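Local coordinates for protein ribonucleoside-diphosphate reductase, alpha chain (Actinobacillus ureae ATCC 25976, PDB 6DQX) that forms the catalytic subunit of a class Id ribonucleotide reductase, which probably converts ribonucleoside diphosphates into deoxyribonucleotides, at residues Y79-F85 against E302-A308; G244-F250 against L547-Q553; C275-L280 against Q518-I522; L292-N296 against A308-L312. All blocks are in the same frame, centred on the assembly; numbering follows the deposited sequence.

Interaction 1 (Y79-F85 against E302-A308); sequences YMARGYF and EWKDTEA
Tyr79, Tyr84 and Phe85 form an aromatic packing surface against Trp303 and Ala308. In the ribonucleotide reductase barrel fold, it lies where the end of helix 72-82 and the start of strand 85-87 meet the turn before helix 308-327. Helix 72-82 ends in a Schellman motif: Gly83 has positive phi, and Tyr84 N bonds back to Tyr79 O at 3.1 Å.

Tyr79 offers a ring face. Ala308 CB sits over it, 3.7 Å from the ring centroid and only 6° off the normal, a CH-pi contact. The hydroxyl of Tyr79 is bonded to Lys75 in its own helix. Phe85 meets the same alanine with its ring edge: CZ lies 3.4 Å from Ala308 O.

Arg82 CB lies over one face of the Tyr84 ring. Trp303 covers the opposite face with two atoms. Its CB makes a CH-pi contact, 4.0 Å from the Tyr84 centroid. Its CG lies between the backbone N and the carbonyl carbon (chi1 55°), which puts CD1 3.6 Å from Tyr84 CD1. The two ring systems meet obliquely, with planes 58° apart. The indole nitrogen of Trp303 bonds to Asn296 O of strand 288-296.

The turn is pinned by Thr306. Its OG1 gives a bond to Trp303 O at 2.7 Å and takes one from Ala308 N, an ST turn at the start of helix 308-327.

Toward solvent, the contact becomes polar. Arg82 and Glu302 share a water, and Glu302 OE2 makes a salt bridge with Arg27. Tyr84 OH donates to Glu302 OE1 at 2.9 Å, on the anti lone pair of the carboxylate.

Interaction 2 (G244-F250 against L547-Q553); sequences GIPYLFF and LKSIYYQ
Leu248 and Ile550 form a hydrogen-bonded pair in a short antiparallel ladder, where strand 247-249 meets strand 549-554 in the sheet of the reductase barrel. Leu248 N bonds to Ile550 O, and Ile550 N returns to Leu248 O, both at 3.0 Å. Phe249 and Ser549 make the neighbouring non-hydrogen-bonded pair. Phe250 N bonds to Lys548 O at 2.8 Å. At the other end, Gln553 N bonds to Gly244 O.

The tight spot is Gly244. Its CA comes within 3.2 Å of Gln553 O, and it lies beside the Tyr552 ring. The face carrying Leu248 and Ile550 is the buried apolar side. Both side chains lie against Tyr539 of helix 532-544. Helix 502-513 adds Ile506, which touches Ile550. Phe250 extends this layer, with CE2 4.3 Å from Ile550 CG1. On the other face, Ser549 OG bonds to Thr276 O, so the strand also holds the loop 275-280.

The Tyr551 and Tyr552 side is more open, as both are partly exposed. Here three tyrosines cluster. Tyr551 CG is anti to the backbone N (chi1 -165°), which swings its ring back beside Tyr247. Its CD1 lies over one face of the Tyr247 ring, toward the rim. Tyr247 in turn points its edge at the face of Tyr552, in a T-shaped pair. Tyr552 CD2 lies over the centre of one Tyr551 ring face. Adjacent tyrosines at this place are consistent with the pair on the radical-transfer path of class I relatives. One water bridges two of the hydroxyls, 2.7 Å from Tyr247 OH and 2.8 Å from Tyr551 OH.

Interaction 3 (C275-L280 against Q518-I522); sequences CTEIML and QGQSI
Gln518 sets its CG beside the backbone N (chi1 -57°) and then runs extended, which carries its amide across to Met279. OE1 takes the Met279 N-H at 2.9 Å. The bond is nearly straight, at 171°, and lies in the amide plane on a lone pair. Apolar groups surround this buried oxygen: Ile278 CG2 is 3.3 Å and Leu280 CG 3.4 Å from Gln518 OE1. The other end of the amide is also used, since NE2 bonds to Leu346 O. The rotation of the amide is therefore fixed from both ends.

Ser521 has a similar first torsion (chi1 -52°), which turns OG toward Cys275 O. That carbonyl is gripped twice. Ser521 OG gives it a bond at 2.8 Å, and Thr276 OG1 gives one at 2.6 Å, from the opposite face of its plane. Thr276 OG1 also accepts from a water, which links it to Gln520 O and Ile522 N. Ser521 OG passes close to Glu277 CB, while the Glu277 carboxylate bonds to Asn273. Between these two sites, Gly519 N makes a weak bond to Glu277 O. Met279 CG packs 3.6 Å from Gly519 N, and the chain bends beyond it at chi2.

The two loops run almost antiparallel near the centre of the chain. Segment 275-280 is consistent with the finger loop that enters the barrel in ribonucleotide reductases; 518-522 lies against it. Strand 549-554 lies beside them, with Tyr551 touching Cys275 and Ser521. Phe288 and Cys290 of strand 288-296 pack on Ile278, and helix 502-513 backs the second loop through Gln513 and Ala509.

Interaction 4 (L292-N296 against A308-L312); sequences LSSMN and APEVL
Ser293 OG donates to Leu292 O at 2.7 Å, the shortest polar bond here, and stays within its own strand. That leaves Ser293 CB to meet the helix, 3.9 Å from Leu312 CD1. No hydrogen bond crosses between the segments, and the contact is apolar.

On the strand side, Met295 carries most of it. Its chain is bent at both chi2 and chi3 (-61° and -57°), which curls sulfur and methyl over the first turn of the helix. CE reaches Ala308 CB at 4.0 Å and Pro309 CG at 4.1 Å. SD lies 3.8 Å from Leu312 CD2. Leu312 holds its CG opposite the backbone N. Its CD1 meets Ser293, while CD2 lies against Met295 SD and the Ser294 backbone. All these residues are buried. Phe85 and Leu380 enclose Met295 further, the latter from helix 367-395.

The strand and helix axes run antiparallel, at 170°, and approach to 9.5 Å. Strand 288-296 pairs in parallel with strand 347-351, and helix 308-327 is among the helices on the path between them. Its antiparallel packing against the strand is that of a beta-alpha-beta crossover, as expected in the alpha/beta barrel of ribonucleotide reductases.

From the N terminus, residues 79-85 come first and meet 302-308, so interaction 1 closes a loop of over 200 residues. Segments 244-250, 275-280 and 292-296 lie inside it. Their partners follow later, so interaction 1 crosses interactions 2, 3 and 4. Interaction 4 closes a short loop nested within interaction 3, which is nested within interaction 2. Interactions 1 and 4 share Ala308 and join helix 72-82, strands 85-87 and 288-296 and helix 308-327. Interactions 2 and 3 touch through Lys548 NZ and Gln518 O, and join strands 247-249 and 549-554 with the two central loops. Interactions 1 and 2 lie on opposite sides of the chain's centre.

Interaction 1 (Y79-F85 against E302-A308)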
# COMPACT_ATOMS: atom_id res chain seq x y z
N TYR A 79 -6.67 -43.46 7.19
CA TYR A 79 -6.45 -42.64 8.35
C TYR A 79 -7.44 -41.48 8.47
O TYR A 79 -7.92 -41.17 9.59
CB TYR A 79 -4.99 -42.18 8.42
CG TYR A 79 -4.00 -43.32 8.61
CD1 TYR A 79 -4.27 -44.40 9.47
CD2 TYR A 79 -2.77 -43.29 7.97
CE1 TYR A 79 -3.34 -45.43 9.65
CE2 TYR A 79 -1.84 -44.30 8.14
CZ TYR A 79 -2.12 -45.36 8.98
OH TYR A 79 -1.18 -46.35 9.15
N MET A 80 -7.79 -40.86 7.33
CA MET A 80 -8.89 -39.90 7.32
C MET A 80 -10.17 -40.51 7.85
O MET A 80 -10.88 -39.91 8.69
CB MET A 80 -9.12 -39.30 5.92
CG MET A 80 -8.01 -38.37 5.43
SD MET A 80 -7.97 -36.79 6.29
CE MET A 80 -9.39 -35.99 5.54
N ALA A 81 -10.50 -41.69 7.32
CA ALA A 81 -11.70 -42.45 7.72
C ALA A 81 -11.78 -42.73 9.22
O ALA A 81 -12.85 -42.64 9.81
CB ALA A 81 -11.81 -43.75 6.91
N ARG A 82 -10.64 -43.03 9.85
CA ARG A 82 -10.61 -43.30 11.28
C ARG A 82 -10.62 -42.06 12.17
O ARG A 82 -10.71 -42.20 13.39
CB ARG A 82 -9.40 -44.18 11.63
CG ARG A 82 -9.33 -45.53 10.91
CD ARG A 82 -10.67 -46.26 10.83
NE ARG A 82 -11.14 -46.64 12.14
CZ ARG A 82 -12.41 -46.84 12.50
NH1 ARG A 82 -13.42 -46.69 11.63
NH2 ARG A 82 -12.68 -47.17 13.75
N GLY A 83 -10.52 -40.86 11.57
CA GLY A 83 -10.58 -39.62 12.34
C GLY A 83 -9.22 -39.22 12.93
O GLY A 83 -9.17 -38.45 13.89
N TYR A 84 -8.13 -39.72 12.35
CA TYR A 84 -6.78 -39.44 12.89
C TYR A 84 -6.19 -38.11 12.44
O TYR A 84 -5.27 -37.64 13.10
CB TYR A 84 -5.79 -40.52 12.47
CG TYR A 84 -6.10 -41.93 12.93
CD1 TYR A 84 -7.02 -42.19 13.94
CD2 TYR A 84 -5.44 -43.00 12.36
CE1 TYR A 84 -7.29 -43.48 14.35
CE2 TYR A 84 -5.68 -44.30 12.78
CZ TYR A 84 -6.61 -44.53 13.76
OH TYR A 84 -6.86 -45.84 14.17
N PHE A 85 -6.67 -37.57 11.31
CA PHE A 85 -6.10 -36.38 10.62
C PHE A 85 -7.08 -35.25 10.52
O PHE A 85 -8.21 -35.45 10.08
CB PHE A 85 -5.79 -36.66 9.13
CG PHE A 85 -4.68 -37.62 8.88
CD1 PHE A 85 -3.79 -38.01 9.87
CD2 PHE A 85 -4.51 -38.13 7.59
CE1 PHE A 85 -2.79 -38.90 9.58
CE2 PHE A 85 -3.50 -39.01 7.30
CZ PHE A 85 -2.63 -39.41 8.31
N GLU A 302 -4.76 -45.55 19.55
CA GLU A 302 -4.95 -46.25 18.29
C GLU A 302 -3.82 -46.09 17.30
O GLU A 302 -3.42 -47.08 16.69
CB GLU A 302 -6.25 -45.85 17.57
CG GLU A 302 -7.50 -46.14 18.37
CD GLU A 302 -8.79 -45.84 17.62
OE1 GLU A 302 -8.78 -45.73 16.38
OE2 GLU A 302 -9.84 -45.75 18.30
N TRP A 303 -3.34 -44.87 17.07
CA TRP A 303 -2.37 -44.64 15.98
C TRP A 303 -0.90 -44.55 16.39
O TRP A 303 -0.06 -44.54 15.50
CB TRP A 303 -2.74 -43.43 15.08
CG TRP A 303 -2.94 -42.12 15.79
CD1 TRP A 303 -4.13 -41.52 16.04
CD2 TRP A 303 -1.93 -41.23 16.31
NE1 TRP A 303 -3.94 -40.34 16.70
CE2 TRP A 303 -2.60 -40.13 16.88
CE3 TRP A 303 -0.53 -41.26 16.34
CZ2 TRP A 303 -1.92 -39.07 17.47
CZ3 TRP A 303 0.14 -40.19 16.92
CH2 TRP A 303 -0.56 -39.12 17.49
N LYS A 304 -0.59 -44.60 17.69
CA LYS A 304 0.80 -44.39 18.16
C LYS A 304 1.84 -45.34 17.53
O LYS A 304 2.99 -44.95 17.34
CB LYS A 304 0.90 -44.42 19.68
CG LYS A 304 0.43 -45.74 20.28
CD LYS A 304 0.43 -45.75 21.79
CE LYS A 304 -0.09 -47.08 22.30
NZ LYS A 304 -0.54 -46.96 23.71
N ASP A 305 1.44 -46.57 17.22
CA ASP A 305 2.35 -47.56 16.58
C ASP A 305 1.94 -47.87 15.13
O ASP A 305 2.20 -48.96 14.62
CB ASP A 305 2.41 -48.85 17.43
CG ASP A 305 2.94 -48.61 18.83
OD1 ASP A 305 4.00 -47.96 19.00
OD2 ASP A 305 2.30 -49.08 19.80
N THR A 306 1.29 -46.91 14.47
CA THR A 306 0.98 -46.99 13.06
C THR A 306 1.88 -46.01 12.34
O THR A 306 2.61 -45.23 12.96
CB THR A 306 -0.50 -46.63 12.75
OG1 THR A 306 -0.73 -45.24 12.95
CG2 THR A 306 -1.47 -47.45 13.63
N GLU A 307 1.77 -46.03 11.02
CA GLU A 307 2.43 -45.04 10.17
C GLU A 307 1.61 -43.77 9.94
O GLU A 307 1.96 -42.98 9.05
CB GLU A 307 2.81 -45.65 8.82
CG GLU A 307 3.86 -46.73 8.93
CD GLU A 307 4.31 -47.25 7.58
OE1 GLU A 307 3.61 -47.00 6.55
OE2 GLU A 307 5.35 -47.93 7.54
N ALA A 308 0.60 -43.49 10.75
CA ALA A 308 -0.23 -42.30 10.48
C ALA A 308 0.55 -40.96 10.52
O ALA A 308 0.43 -40.16 9.58
CB ALA A 308 -1.46 -42.25 11.39
O HOH W 1 -9.93 -47.51 14.63

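Interaction 2 (G244-F250 against L547-Q553)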
# COMPACT_ATOMS: atom_id res chain seq x y z
N GLY A 244 -6.25 -8.38 24.99
CA GLY A 244 -5.75 -9.71 24.68
C GLY A 244 -4.35 -9.69 24.09
O GLY A 244 -3.63 -10.68 24.19
N ILE A 245 -3.96 -8.56 23.50
CA ILE A 245 -2.70 -8.42 22.79
C ILE A 245 -1.93 -7.23 23.40
O ILE A 245 -2.52 -6.47 24.20
CB ILE A 245 -2.96 -8.28 21.26
CG1 ILE A 245 -3.56 -6.90 20.91
CG2 ILE A 245 -3.85 -9.42 20.78
CD1 ILE A 245 -3.29 -6.50 19.48
N PRO A 246 -0.66 -7.02 23.05
CA PRO A 246 0.10 -7.74 22.00
C PRO A 246 0.38 -9.21 22.29
O PRO A 246 0.45 -9.61 23.44
CB PRO A 246 1.44 -7.00 21.99
CG PRO A 246 1.58 -6.41 23.36
CD PRO A 246 0.19 -6.07 23.78
N TYR A 247 0.64 -9.97 21.24
CA TYR A 247 1.36 -11.25 21.37
C TYR A 247 2.76 -11.03 21.95
O TYR A 247 3.36 -9.95 21.80
CB TYR A 247 1.48 -11.96 19.99
CG TYR A 247 0.20 -11.97 19.18
CD1 TYR A 247 -1.03 -12.07 19.79
CD2 TYR A 247 0.23 -11.91 17.78
CE1 TYR A 247 -2.20 -12.10 19.06
CE2 TYR A 247 -0.94 -11.93 17.03
CZ TYR A 247 -2.15 -12.02 17.69
OH TYR A 247 -3.36 -12.05 17.00
N LEU A 248 3.28 -12.03 22.64
CA LEU A 248 4.64 -12.00 23.13
C LEU A 248 5.49 -12.98 22.33
O LEU A 248 5.09 -14.12 22.12
CB LEU A 248 4.67 -12.37 24.60
CG LEU A 248 3.93 -11.35 25.48
CD1 LEU A 248 3.78 -11.89 26.88
CD2 LEU A 248 4.67 -10.02 25.48
N PHE A 249 6.64 -12.50 21.87
CA PHE A 249 7.62 -13.34 21.16
C PHE A 249 8.89 -13.28 21.98
O PHE A 249 9.57 -12.23 22.05
CB PHE A 249 7.78 -12.86 19.72
CG PHE A 249 8.84 -13.58 18.94
CD1 PHE A 249 8.64 -14.89 18.52
CD2 PHE A 249 10.01 -12.95 18.60
CE1 PHE A 249 9.62 -15.54 17.78
CE2 PHE A 249 10.99 -13.60 17.86
CZ PHE A 249 10.80 -14.90 17.47
N PHE A 250 9.20 -14.37 22.67
CA PHE A 250 10.43 -14.45 23.46
C PHE A 250 11.59 -14.85 22.57
O PHE A 250 11.92 -16.01 22.40
CB PHE A 250 10.25 -15.41 24.64
CG PHE A 250 9.23 -14.94 25.61
CD1 PHE A 250 9.39 -13.71 26.24
CD2 PHE A 250 8.09 -15.69 25.89
CE1 PHE A 250 8.44 -13.25 27.14
CE2 PHE A 250 7.14 -15.23 26.79
CZ PHE A 250 7.33 -14.02 27.41
N LEU A 547 9.37 -20.91 26.95
CA LEU A 547 8.29 -20.71 25.96
C LEU A 547 8.77 -19.69 24.94
O LEU A 547 9.47 -18.72 25.30
CB LEU A 547 6.97 -20.24 26.57
CG LEU A 547 6.00 -21.34 26.98
CD1 LEU A 547 6.64 -22.16 28.06
CD2 LEU A 547 4.67 -20.79 27.44
N LYS A 548 8.47 -19.94 23.68
CA LYS A 548 8.93 -19.04 22.60
C LYS A 548 7.91 -17.93 22.32
O LYS A 548 8.27 -16.89 21.72
CB LYS A 548 9.22 -19.83 21.34
CG LYS A 548 10.21 -20.96 21.54
CD LYS A 548 10.26 -21.86 20.31
CE LYS A 548 11.36 -22.86 20.42
NZ LYS A 548 11.46 -23.80 19.27
N SER A 549 6.67 -18.13 22.75
CA SER A 549 5.61 -17.13 22.53
C SER A 549 4.44 -17.31 23.47
O SER A 549 4.29 -18.35 24.12
CB SER A 549 5.10 -17.19 21.08
OG SER A 549 4.53 -18.46 20.78
N ILE A 550 3.64 -16.26 23.57
CA ILE A 550 2.31 -16.31 24.16
C ILE A 550 1.38 -15.63 23.14
O ILE A 550 1.76 -14.62 22.54
CB ILE A 550 2.21 -15.57 25.52
CG1 ILE A 550 3.01 -16.30 26.61
CG2 ILE A 550 0.77 -15.41 25.95
CD1 ILE A 550 2.41 -17.61 27.05
N TYR A 551 0.18 -16.17 22.99
CA TYR A 551 -0.82 -15.69 22.04
C TYR A 551 -1.78 -14.71 22.74
O TYR A 551 -1.32 -13.65 23.11
CB TYR A 551 -1.49 -16.90 21.40
CG TYR A 551 -2.30 -16.70 20.13
CD1 TYR A 551 -2.09 -15.61 19.27
CD2 TYR A 551 -3.26 -17.64 19.77
CE1 TYR A 551 -2.84 -15.48 18.10
CE2 TYR A 551 -3.98 -17.52 18.61
CZ TYR A 551 -3.78 -16.44 17.80
OH TYR A 551 -4.53 -16.35 16.66
N TYR A 552 -3.07 -15.02 22.88
CA TYR A 552 -4.06 -14.12 23.51
C TYR A 552 -4.19 -14.32 25.02
O TYR A 552 -4.11 -15.45 25.51
CB TYR A 552 -5.48 -14.39 22.96
CG TYR A 552 -5.81 -13.71 21.68
CD1 TYR A 552 -6.38 -12.43 21.68
CD2 TYR A 552 -5.58 -14.36 20.45
CE1 TYR A 552 -6.70 -11.80 20.48
CE2 TYR A 552 -5.89 -13.73 19.24
CZ TYR A 552 -6.44 -12.45 19.25
OH TYR A 552 -6.74 -11.83 18.05
N GLN A 553 -4.46 -13.24 25.74
CA GLN A 553 -4.89 -13.33 27.12
C GLN A 553 -6.37 -13.07 27.07
O GLN A 553 -6.79 -11.94 26.77
CB GLN A 553 -4.17 -12.31 27.98
CG GLN A 553 -4.53 -12.37 29.46
CD GLN A 553 -3.96 -11.20 30.23
OE1 GLN A 553 -2.75 -10.92 30.17
NE2 GLN A 553 -4.82 -10.54 31.01
O HOH W 2 -4.23 -13.93 15.28

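Interaction 3 (C275-L280 against Q518-I522)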
# COMPACT_ATOMS: atom_id res chain seq x y z
N CYS A 275 -0.46 -16.38 14.17
CA CYS A 275 -0.98 -17.13 15.33
C CYS A 275 0.05 -17.52 16.40
O CYS A 275 -0.35 -18.11 17.41
CB CYS A 275 -1.72 -18.36 14.83
SG CYS A 275 -3.14 -17.91 13.79
N THR A 276 1.31 -17.13 16.20
CA THR A 276 2.44 -17.20 17.15
C THR A 276 3.09 -18.59 17.32
O THR A 276 3.98 -18.73 18.16
CB THR A 276 2.17 -16.62 18.57
OG1 THR A 276 1.37 -17.53 19.34
CG2 THR A 276 1.48 -15.27 18.52
N GLU A 277 2.71 -19.57 16.50
CA GLU A 277 3.29 -20.92 16.60
C GLU A 277 4.49 -21.14 15.66
O GLU A 277 5.24 -22.12 15.83
CB GLU A 277 2.23 -21.98 16.29
CG GLU A 277 2.03 -22.37 14.82
CD GLU A 277 1.11 -21.47 14.02
OE1 GLU A 277 0.73 -20.39 14.51
OE2 GLU A 277 0.71 -21.87 12.91
N ILE A 278 4.66 -20.28 14.66
CA ILE A 278 5.73 -20.49 13.68
C ILE A 278 7.04 -19.89 14.18
O ILE A 278 7.04 -18.84 14.83
CB ILE A 278 5.33 -19.89 12.30
CG1 ILE A 278 4.06 -20.61 11.78
CG2 ILE A 278 6.46 -19.97 11.30
CD1 ILE A 278 4.28 -22.07 11.41
N MET A 279 8.14 -20.57 13.88
CA MET A 279 9.50 -20.15 14.31
C MET A 279 10.46 -20.40 13.17
O MET A 279 11.22 -21.37 13.18
CB MET A 279 9.94 -20.91 15.58
CG MET A 279 8.98 -20.75 16.75
SD MET A 279 9.20 -19.16 17.50
CE MET A 279 7.62 -18.81 18.24
N LEU A 280 10.41 -19.51 12.17
CA LEU A 280 11.20 -19.69 10.95
C LEU A 280 11.90 -18.36 10.60
O LEU A 280 11.42 -17.29 10.99
CB LEU A 280 10.32 -20.12 9.78
CG LEU A 280 9.60 -21.45 9.94
CD1 LEU A 280 8.59 -21.64 8.81
CD2 LEU A 280 10.61 -22.59 9.96
N GLN A 518 9.37 -25.99 16.02
CA GLN A 518 8.83 -24.64 15.94
C GLN A 518 8.22 -24.28 17.30
O GLN A 518 8.87 -24.48 18.35
CB GLN A 518 7.86 -24.49 14.76
CG GLN A 518 8.44 -24.84 13.39
CD GLN A 518 7.68 -24.14 12.27
OE1 GLN A 518 7.62 -22.90 12.23
NE2 GLN A 518 7.04 -24.90 11.40
N GLY A 519 7.02 -23.73 17.30
CA GLY A 519 6.43 -23.21 18.54
C GLY A 519 5.03 -23.68 18.78
O GLY A 519 4.54 -24.67 18.17
N GLN A 520 4.36 -22.96 19.68
CA GLN A 520 3.05 -23.34 20.11
C GLN A 520 2.18 -22.11 20.38
O GLN A 520 2.63 -21.20 21.06
CB GLN A 520 3.12 -24.14 21.45
CG GLN A 520 4.02 -25.35 21.45
CD GLN A 520 4.08 -25.93 22.85
OE1 GLN A 520 3.04 -26.35 23.40
NE2 GLN A 520 5.26 -25.89 23.47
N SER A 521 0.97 -22.09 19.82
CA SER A 521 0.01 -20.99 20.09
C SER A 521 -0.66 -21.24 21.42
O SER A 521 -1.51 -22.11 21.52
CB SER A 521 -1.05 -20.90 18.99
OG SER A 521 -0.41 -20.85 17.75
N ILE A 522 -0.24 -20.49 22.42
CA ILE A 522 -0.68 -20.70 23.76
C ILE A 522 -1.47 -19.49 24.24
O ILE A 522 -0.91 -18.40 24.46
CB ILE A 522 0.51 -20.99 24.69
CG1 ILE A 522 1.22 -22.27 24.22
CG2 ILE A 522 0.07 -21.02 26.16
CD1 ILE A 522 0.44 -23.58 24.39
O HOH W 3 1.72 -18.45 21.87

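Interaction 4 (L292-N296 against A308-L312)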
# COMPACT_ATOMS: atom_id res chain seq x y z
N LEU A 292 0.29 -26.83 7.20
CA LEU A 292 -0.07 -27.53 8.42
C LEU A 292 -1.16 -28.52 8.19
O LEU A 292 -1.95 -28.41 7.26
CB LEU A 292 -0.44 -26.56 9.53
CG LEU A 292 -1.76 -25.81 9.56
CD1 LEU A 292 -2.89 -26.66 10.15
CD2 LEU A 292 -1.65 -24.52 10.37
N SER A 293 -1.16 -29.51 9.06
CA SER A 293 -2.27 -30.41 9.27
C SER A 293 -1.97 -31.01 10.65
O SER A 293 -0.91 -30.75 11.21
CB SER A 293 -2.37 -31.45 8.16
OG SER A 293 -2.89 -30.91 6.95
N SER A 294 -2.93 -31.73 11.21
CA SER A 294 -2.91 -32.04 12.65
C SER A 294 -3.33 -33.47 12.97
O SER A 294 -4.27 -34.01 12.38
CB SER A 294 -3.81 -31.08 13.42
OG SER A 294 -3.69 -29.74 12.92
N MET A 295 -2.61 -34.05 13.92
CA MET A 295 -2.96 -35.37 14.45
C MET A 295 -4.01 -35.25 15.55
O MET A 295 -3.88 -34.43 16.43
CB MET A 295 -1.73 -36.06 15.00
CG MET A 295 -0.68 -36.46 13.96
SD MET A 295 -1.21 -37.60 12.68
CE MET A 295 -1.77 -39.01 13.63
N ASN A 296 -5.01 -36.13 15.52
CA ASN A 296 -6.08 -36.12 16.51
C ASN A 296 -5.63 -36.97 17.68
O ASN A 296 -5.68 -38.20 17.62
CB ASN A 296 -7.35 -36.71 15.92
CG ASN A 296 -8.54 -36.57 16.83
OD1 ASN A 296 -8.43 -36.12 17.96
ND2 ASN A 296 -9.71 -37.03 16.35
N ALA A 308 0.60 -43.49 10.75
CA ALA A 308 -0.23 -42.30 10.48
C ALA A 308 0.55 -40.96 10.52
O ALA A 308 0.43 -40.16 9.58
CB ALA A 308 -1.46 -42.25 11.39
N PRO A 309 1.38 -40.71 11.55
CA PRO A 309 2.15 -39.46 11.55
C PRO A 309 3.11 -39.34 10.39
O PRO A 309 3.26 -38.26 9.81
CB PRO A 309 2.90 -39.49 12.87
CG PRO A 309 2.10 -40.40 13.72
CD PRO A 309 1.60 -41.46 12.79
N GLU A 310 3.71 -40.46 9.98
CA GLU A 310 4.58 -40.47 8.83
C GLU A 310 3.85 -40.17 7.53
O GLU A 310 4.34 -39.40 6.68
CB GLU A 310 5.28 -41.83 8.71
CG GLU A 310 6.24 -42.08 9.86
CD GLU A 310 5.64 -42.81 11.04
OE1 GLU A 310 4.44 -42.65 11.37
OE2 GLU A 310 6.43 -43.53 11.71
N VAL A 311 2.66 -40.76 7.39
CA VAL A 311 1.82 -40.50 6.21
C VAL A 311 1.45 -39.03 6.14
O VAL A 311 1.51 -38.43 5.05
CB VAL A 311 0.59 -41.45 6.17
CG1 VAL A 311 -0.50 -40.97 5.22
CG2 VAL A 311 1.06 -42.84 5.76
N LEU A 312 1.10 -38.44 7.29
CA LEU A 312 0.74 -37.02 7.30
C LEU A 312 1.97 -36.13 6.96
O LEU A 312 1.83 -35.13 6.24
CB LEU A 312 0.08 -36.64 8.64
CG LEU A 312 -0.65 -35.29 8.62
CD1 LEU A 312 -1.83 -35.29 7.63
CD2 LEU A 312 -1.14 -34.93 10.01